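Local coordinates for protein L-lysine 6-monooxygenase involved in desferrioxamine biosynthesis (PDB 5O8P) that catalyses, probably, the N-hydroxylation of the diamine cadaverine, using FAD and NADPH, as an early step in making the siderophore desferrioxamine, at residues 21-26 with 65-69. Numbering follows the deposited sequence.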
loop_
_atom_site.group_PDB
_atom_site.type_symbol
_atom_site.label_atom_id
_atom_site.label_comp_id
_atom_site.label_asym_id
_atom_site.label_seq_id
_atom_site.Cartn_x
_atom_site.Cartn_y
_atom_site.Cartn_z
ATOM N N LEU B 21 25.342 -16.478 16.353
ATOM C CA LEU B 21 24.572 -17.622 15.854
ATOM C C LEU B 21 24.673 -17.668 14.333
ATOM O O LEU B 21 24.739 -18.743 13.736
ATOM C CB LEU B 21 23.107 -17.542 16.290
ATOM C CG LEU B 21 22.214 -18.713 15.865
ATOM C CD1 LEU B 21 22.729 -20.024 16.441
ATOM C CD2 LEU B 21 20.753 -18.498 16.274
ATOM N N GLY B 22 24.681 -16.493 13.705
ATOM C CA GLY B 22 24.939 -16.377 12.272
ATOM C C GLY B 22 26.301 -16.911 11.918
ATOM O O GLY B 22 26.413 -17.834 11.111
ATOM N N LEU B 23 27.336 -16.358 12.548
ATOM C CA LEU B 23 28.713 -16.838 12.336
ATOM C C LEU B 23 28.806 -18.355 12.474
ATOM O O LEU B 23 29.506 -19.014 11.697
ATOM C CB LEU B 23 29.690 -16.177 13.313
ATOM C CG LEU B 23 31.187 -16.407 13.085
ATOM C CD1 LEU B 23 31.581 -16.179 11.645
ATOM C CD2 LEU B 23 31.994 -15.502 13.999
ATOM N N ALA B 24 28.081 -18.906 13.448
ATOM C CA ALA B 24 28.080 -20.342 13.687
ATOM C C ALA B 24 27.508 -21.129 12.521
ATOM O O ALA B 24 28.102 -22.136 12.122
ATOM C CB ALA B 24 27.324 -20.669 14.960
ATOM N N CYS B 25 26.374 -20.688 11.977
ATOM C CA CYS B 25 25.796 -21.360 10.808
ATOM C C CYS B 25 26.690 -21.233 9.585
ATOM O O CYS B 25 26.782 -22.138 8.772
ATOM C CB CYS B 25 24.437 -20.780 10.452
ATOM S SG CYS B 25 23.206 -20.804 11.754
ATOM N N LEU B 26 27.326 -20.084 9.441
ATOM C CA LEU B 26 28.207 -19.857 8.313
ATOM C C LEU B 26 29.503 -20.628 8.453
ATOM O O LEU B 26 30.014 -21.100 7.446
ATOM C CB LEU B 26 28.471 -18.364 8.103
ATOM C CG LEU B 26 27.255 -17.565 7.616
ATOM C CD1 LEU B 26 27.572 -16.075 7.571
ATOM C CD2 LEU B 26 26.791 -18.045 6.251
ATOM N N LEU B 65 19.998 -15.745 9.199
ATOM C CA LEU B 65 21.323 -16.025 9.753
ATOM C C LEU B 65 22.419 -16.140 8.687
ATOM O O LEU B 65 23.603 -15.918 8.982
ATOM C CB LEU B 65 21.246 -17.295 10.598
ATOM C CG LEU B 65 20.297 -17.202 11.805
ATOM C CD1 LEU B 65 19.880 -18.574 12.314
ATOM C CD2 LEU B 65 20.951 -16.395 12.919
ATOM N N VAL B 66 22.004 -16.438 7.452
ATOM C CA VAL B 66 22.897 -16.931 6.393
ATOM C C VAL B 66 22.658 -16.426 4.958
ATOM O O VAL B 66 23.624 -16.258 4.209
ATOM C CB VAL B 66 22.867 -18.477 6.348
ATOM C CG1 VAL B 66 23.443 -19.058 7.633
ATOM C CG2 VAL B 66 21.465 -19.016 6.121
ATOM N N THR B 67 21.398 -16.203 4.568
ATOM C CA THR B 67 21.024 -15.945 3.167
ATOM C C THR B 67 21.838 -14.845 2.444
ATOM O O THR B 67 22.116 -14.993 1.261
ATOM C CB THR B 67 19.498 -15.686 3.026
ATOM O OG1 THR B 67 18.757 -16.855 3.387
ATOM C CG2 THR B 67 19.105 -15.363 1.615
ATOM N N LEU B 68 22.237 -13.764 3.112
ATOM C CA LEU B 68 22.980 -12.697 2.410
ATOM C C LEU B 68 24.429 -13.060 2.131
ATOM O O LEU B 68 25.106 -12.372 1.383
ATOM C CB LEU B 68 22.888 -11.352 3.144
ATOM C CG LEU B 68 21.475 -10.728 3.193
ATOM C CD1 LEU B 68 21.472 -9.411 3.940
ATOM C CD2 LEU B 68 20.851 -10.552 1.823
ATOM N N ALA B 69 24.911 -14.116 2.768
ATOM C CA ALA B 69 26.209 -14.696 2.452
ATOM C C ALA B 69 26.078 -15.963 1.613
ATOM O O ALA B 69 26.945 -16.232 0.784
ATOM C CB ALA B 69 26.951 -15.013 3.737
#
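Helix 18-27, which follows the first strand (8-14) of the Rossmann-type FAD-binding domain, packs here against the loop segment 65-69 through L21, G22, C25 and L26. The contact lies close behind the cofactor site: the side chain of L21 is about 7 Å from the bound FAD, and I16, just before the helix, and F19, in its first turn, are both FAD contacts. L65 makes the widest contact. Its CG stands anti to its own carbonyl carbon, and this chi1 of -62° carries CG toward the L21 end of the helix; CD2 then reaches CG of L21 at 4.0 Å, while CD1 lies 4.0 Å from SG of C25. The two leucine side chains meet at an oblique angle, and L21 and L65 are both also covered by helix 100-113. Close approach of the backbones is centred on G22, whose CA comes within 4.4 Å of the CA of L65 and 3.6 Å from O of L65. One residue further along the loop, CG1 of V66 packs on CB of C25. The side-chain contacts across the two segments are apolar, while the polar groups of the loop are tied down nearby: D64 accepts bonds from N of V66 and OG1 of T67, and the hydroxyl of Y106 pairs with N of L65. A turn in the loop, supported by the bond from N of A69 to O of V66 (2.9 Å), brings A69 back to the helix. L26 bridges the two ends of this turn, its CD2 lying 3.8 Å from CG1 of V66 and 3.9 Å from CB of A69.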